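Local coordinates for invasion-associated protein (Mycobacterium tuberculosis, PDB 4LJ1) that probably binds peptidoglycan in the mycobacterial cell wall through an NlpC/p60 domain that has lost catalytic activity, at residues 87-92 and 127-132; 47-52 and 96-101. One frame throughout, in Å; residues are numbered along the deposited sequence.

Interactions 1 and 2, with centres about 10 Å apart, lie in one NlpC/p60 domain and share its four-stranded antiparallel sheet. Along the chain the segments alternate: 47-52, 87-92, 96-101, then 127-132. Interaction 1 pairs strand 87-90, at one margin of the four-stranded sheet, with strand 128-130, the last in the chain; interaction 2 sets the start of helix 48-57 on strand 97-103. Strands 87-90 and 97-103 are neighbours in that sheet, probably hydrogen-bonded from Ala-99 N to Ile-88 O (2.8 Å). Phe-89 and Val-98 also pack together, so both contacts feed one buried core, close to where catalytic relatives probably have their active site.

Interaction 1 (87-92 and 127-132); sequences LIFYGP and YLVRVL
Leu-87 and Val-129 form a single antiparallel, hydrogen-bonded bridge, gripped twice through their backbones. Leu-87 N donates to Val-129 O at 2.8 Å, almost straight at 172°. The return bond, from Val-129 N to Leu-87 O, is 2.9 Å long and more bent. One step further on, a water links the two backbones in place of a direct bond: it lies 2.9 Å from Phe-89 N, whose proton it accepts, and 2.8 Å from Tyr-127 O.

Leu-128 can be followed from CB to tip. Its CB sits 3.2 Å from Leu-87 O. With chi1 at -68°, CG is anti to the carbonyl carbon and stays close to that oxygen, 3.6 Å from Leu-87 O. At the tip, CD2 lies 3.6 Å from Ile-88 CG1, and the two side chains run alongside each other in the same direction.

In the NlpC/p60 fold, a papain-like arrangement of sheet and helices, strand 128-130 here joins the outermost strand 87-90 through this one bridge and pairs on its own account with strand 75-77. Leu-87, Phe-89, Val-129 and Val-131 occupy the face turned to helices 48-57 and 67-73, where Tyr-56 touches Leu-87 and Val-131, and Tyr-71 meets Phe-89 edge-to-face. Within this layer Val-129 presents CG2, the branch beside its backbone N, obliquely to the Phe-89 ring, with CG2 3.5 Å from CE1 of Phe-89. Farther along, one methyl each from Leu-87 (CD1) and Val-131 (CG2) make contact as the two side chains cross at a slant.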
# COMPACT_ATOMS: atom_id res chain seq x y z
N LEU A 87 -5.98 1.56 2.31
CA LEU A 87 -4.77 2.17 1.75
C LEU A 87 -4.71 3.65 2.10
O LEU A 87 -5.70 4.38 1.97
CB LEU A 87 -4.79 2.00 0.23
CG LEU A 87 -4.76 0.56 -0.30
CD1 LEU A 87 -4.84 0.59 -1.82
CD2 LEU A 87 -3.51 -0.16 0.18
N ILE A 88 -3.54 4.07 2.55
CA ILE A 88 -3.19 5.46 2.84
C ILE A 88 -2.39 6.00 1.66
O ILE A 88 -1.53 5.30 1.13
CB ILE A 88 -2.36 5.52 4.14
CG1 ILE A 88 -3.21 5.12 5.35
CG2 ILE A 88 -1.76 6.93 4.34
CD1 ILE A 88 -2.39 4.78 6.57
N PHE A 89 -2.65 7.24 1.29
CA PHE A 89 -1.94 7.88 0.18
C PHE A 89 -1.27 9.16 0.62
O PHE A 89 -1.69 9.82 1.58
CB PHE A 89 -2.90 8.15 -0.98
CG PHE A 89 -3.47 6.91 -1.59
CD1 PHE A 89 -4.57 6.30 -1.03
CD2 PHE A 89 -2.90 6.36 -2.71
CE1 PHE A 89 -5.08 5.13 -1.58
CE2 PHE A 89 -3.41 5.20 -3.26
CZ PHE A 89 -4.50 4.58 -2.69
N TYR A 90 -0.25 9.53 -0.15
CA TYR A 90 0.41 10.81 -0.06
C TYR A 90 0.34 11.52 -1.40
O TYR A 90 0.36 10.89 -2.46
CB TYR A 90 1.89 10.63 0.43
CG TYR A 90 1.90 10.13 1.85
CD1 TYR A 90 1.83 11.01 2.91
CD2 TYR A 90 1.80 8.78 2.14
CE1 TYR A 90 1.74 10.57 4.22
CE2 TYR A 90 1.72 8.33 3.45
CZ TYR A 90 1.66 9.23 4.48
OH TYR A 90 1.52 8.81 5.78
N GLY A 91 0.31 12.84 -1.34
CA GLY A 91 0.28 13.70 -2.52
C GLY A 91 -1.10 14.08 -2.97
O GLY A 91 -2.09 13.47 -2.58
N PRO A 92 -1.19 15.07 -3.87
CA PRO A 92 -2.48 15.45 -4.42
C PRO A 92 -3.06 14.30 -5.21
O PRO A 92 -2.39 13.72 -6.06
CB PRO A 92 -2.18 16.65 -5.32
CG PRO A 92 -0.72 16.83 -5.32
CD PRO A 92 -0.07 15.86 -4.40
N TYR A 127 -8.42 11.26 1.91
CA TYR A 127 -9.17 10.02 2.01
C TYR A 127 -8.23 8.84 1.95
O TYR A 127 -7.20 8.88 1.24
CB TYR A 127 -10.13 9.91 0.84
CG TYR A 127 -11.28 10.87 0.84
CD1 TYR A 127 -12.36 10.67 1.68
CD2 TYR A 127 -11.31 11.94 -0.02
CE1 TYR A 127 -13.47 11.51 1.66
CE2 TYR A 127 -12.40 12.79 -0.05
CZ TYR A 127 -13.46 12.57 0.82
OH TYR A 127 -14.53 13.42 0.81
N LEU A 128 -8.57 7.76 2.66
CA LEU A 128 -8.02 6.43 2.45
C LEU A 128 -8.86 5.75 1.37
O LEU A 128 -9.96 6.22 1.02
CB LEU A 128 -8.02 5.62 3.74
CG LEU A 128 -7.07 6.04 4.88
CD1 LEU A 128 -7.63 7.24 5.64
CD2 LEU A 128 -6.79 4.87 5.83
N VAL A 129 -8.38 4.60 0.89
CA VAL A 129 -9.17 3.78 -0.03
C VAL A 129 -9.44 2.43 0.61
O VAL A 129 -8.54 1.78 1.13
CB VAL A 129 -8.45 3.57 -1.37
CG1 VAL A 129 -9.03 2.39 -2.16
CG2 VAL A 129 -8.50 4.87 -2.17
N ARG A 130 -10.69 2.00 0.53
CA ARG A 130 -11.07 0.66 0.92
C ARG A 130 -11.18 -0.22 -0.31
O ARG A 130 -11.99 0.02 -1.19
CB ARG A 130 -12.40 0.65 1.66
CG ARG A 130 -12.73 -0.75 2.19
CD ARG A 130 -13.57 -0.73 3.43
NE ARG A 130 -12.96 0.09 4.45
CZ ARG A 130 -13.64 0.82 5.32
NH1 ARG A 130 -14.97 0.79 5.38
NH2 ARG A 130 -12.95 1.55 6.18
N VAL A 131 -10.36 -1.25 -0.36
CA VAL A 131 -10.26 -2.12 -1.50
C VAL A 131 -11.29 -3.24 -1.44
O VAL A 131 -11.95 -3.54 -2.44
CB VAL A 131 -8.84 -2.71 -1.54
CG1 VAL A 131 -8.67 -3.68 -2.69
CG2 VAL A 131 -7.81 -1.60 -1.62
N LEU A 132 -11.46 -3.83 -0.27
CA LEU A 132 -12.34 -4.99 -0.13
C LEU A 132 -13.77 -4.60 0.17
O LEU A 132 -14.03 -3.70 0.97
CB LEU A 132 -11.81 -5.91 0.96
CG LEU A 132 -10.45 -6.52 0.60
CD1 LEU A 132 -9.84 -7.27 1.77
CD2 LEU A 132 -10.58 -7.43 -0.61
O HOH W 1 -4.79 8.71 2.60

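Interaction 2 (47-52 and 96-101); sequences DASGLI and QSVALY
Val-98 and Ile-52 meet through torsions that aim their branches at each other. A chi1 of 61° puts Val-98 CG1 between its own backbone N and carbonyl carbon, while Ile-52, at -67°, holds CG1 beside its N; the two CG1 atoms of Ile-52 and Val-98 come within 3.7 Å. This is the helix-on-sheet core of the NlpC/p60 fold. In catalytic relatives the helix start carries the nucleophilic cysteine and the adjacent strand the histidine; Ala-48 and Ser-97 probably occupy those positions here, consistent with a domain lacking catalysis.

The Ala-48 methyl rests 3.4 Å from Val-98 O, with Ser-97 OG close by in one of its two conformers. Deeper in, Ile-52 reaches slantwise to the next residue on this face, its CD1 3.8 Å from Leu-100 CB. The helix begins with Asp-47 as N-cap: OD1 of Asp-47 accepts from Gly-50 N at 2.9 Å and also forms a salt bridge with Arg-65. No direct hydrogen bond joins helix and strand, but a water donates to both backbones, 3.1 Å from Ala-48 O and 2.9 Å from Val-98 O.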
# COMPACT_ATOMS: atom_id res chain seq x y z
N ASP A 47 9.14 -1.04 -4.68
CA ASP A 47 8.68 0.31 -4.43
C ASP A 47 7.30 0.23 -3.74
O ASP A 47 6.77 -0.85 -3.50
CB ASP A 47 8.70 1.20 -5.67
CG ASP A 47 7.72 0.80 -6.74
OD1 ASP A 47 6.95 -0.16 -6.59
OD2 ASP A 47 7.77 1.45 -7.81
N ALA A 48 6.73 1.38 -3.37
CA ALA A 48 5.50 1.38 -2.57
C ALA A 48 4.38 0.65 -3.31
O ALA A 48 3.67 -0.19 -2.75
CB ALA A 48 5.07 2.81 -2.25
N SER A 49 4.22 0.94 -4.59
CA SER A 49 3.20 0.32 -5.44
C SER A 49 3.37 -1.18 -5.54
O SER A 49 2.41 -1.96 -5.49
CB SER A 49 3.22 0.97 -6.83
OG SER A 49 2.59 2.24 -6.69
N GLY A 50 4.61 -1.61 -5.72
CA GLY A 50 4.91 -3.01 -5.86
C GLY A 50 4.54 -3.77 -4.60
O GLY A 50 4.00 -4.88 -4.67
N LEU A 51 4.83 -3.20 -3.43
CA LEU A 51 4.51 -3.86 -2.17
C LEU A 51 2.99 -4.02 -2.04
O LEU A 51 2.51 -5.09 -1.63
CB LEU A 51 5.06 -3.07 -1.00
CG LEU A 51 4.70 -3.61 0.38
CD1 LEU A 51 5.34 -4.99 0.64
CD2 LEU A 51 5.13 -2.63 1.47
N ILE A 52 2.25 -2.96 -2.32
CA ILE A 52 0.78 -3.01 -2.21
C ILE A 52 0.20 -4.03 -3.18
O ILE A 52 -0.70 -4.79 -2.83
CB ILE A 52 0.17 -1.60 -2.42
CG1 ILE A 52 0.53 -0.64 -1.32
CG2 ILE A 52 -1.33 -1.67 -2.62
CD1 ILE A 52 0.33 -1.17 0.05
N GLN A 96 1.76 10.78 -4.98
CA GLN A 96 3.15 10.63 -4.47
C GLN A 96 3.46 9.21 -4.03
O GLN A 96 4.45 8.65 -4.46
CB GLN A 96 3.47 11.63 -3.35
CG GLN A 96 4.87 11.49 -2.78
CD GLN A 96 5.20 12.51 -1.71
OE1 GLN A 96 4.33 13.18 -1.17
NE2 GLN A 96 6.48 12.61 -1.39
N SER A 97 2.64 8.61 -3.17
CA SER A 97 2.93 7.28 -2.64
C SER A 97 1.68 6.65 -2.05
O SER A 97 0.63 7.29 -1.94
CB SER A 97 4.02 7.35 -1.57
OG SER A 97 4.60 6.06 -1.40
N VAL A 98 1.83 5.39 -1.64
CA VAL A 98 0.78 4.59 -1.02
C VAL A 98 1.38 3.74 0.08
O VAL A 98 2.55 3.33 -0.03
CB VAL A 98 0.03 3.73 -2.09
CG1 VAL A 98 0.98 2.76 -2.81
CG2 VAL A 98 -1.17 3.01 -1.50
N ALA A 99 0.59 3.46 1.12
CA ALA A 99 0.98 2.62 2.24
C ALA A 99 -0.23 1.81 2.68
O ALA A 99 -1.36 2.16 2.34
CB ALA A 99 1.52 3.46 3.39
N LEU A 100 0.00 0.73 3.41
CA LEU A 100 -1.06 -0.16 3.86
C LEU A 100 -1.37 0.13 5.34
O LEU A 100 -0.49 -0.01 6.20
CB LEU A 100 -0.62 -1.61 3.70
CG LEU A 100 -1.61 -2.71 4.08
CD1 LEU A 100 -2.86 -2.67 3.20
CD2 LEU A 100 -0.95 -4.07 4.02
N TYR A 101 -2.60 0.54 5.65
CA TYR A 101 -2.97 0.79 7.04
C TYR A 101 -3.11 -0.52 7.79
O TYR A 101 -3.78 -1.44 7.33
CB TYR A 101 -4.27 1.60 7.12
CG TYR A 101 -4.61 2.07 8.53
CD1 TYR A 101 -3.64 2.63 9.35
CD2 TYR A 101 -5.87 1.93 9.06
CE1 TYR A 101 -3.91 3.04 10.63
CE2 TYR A 101 -6.16 2.38 10.35
CZ TYR A 101 -5.17 2.92 11.14
OH TYR A 101 -5.41 3.35 12.44
O HOH W 2 3.84 0.74 0.23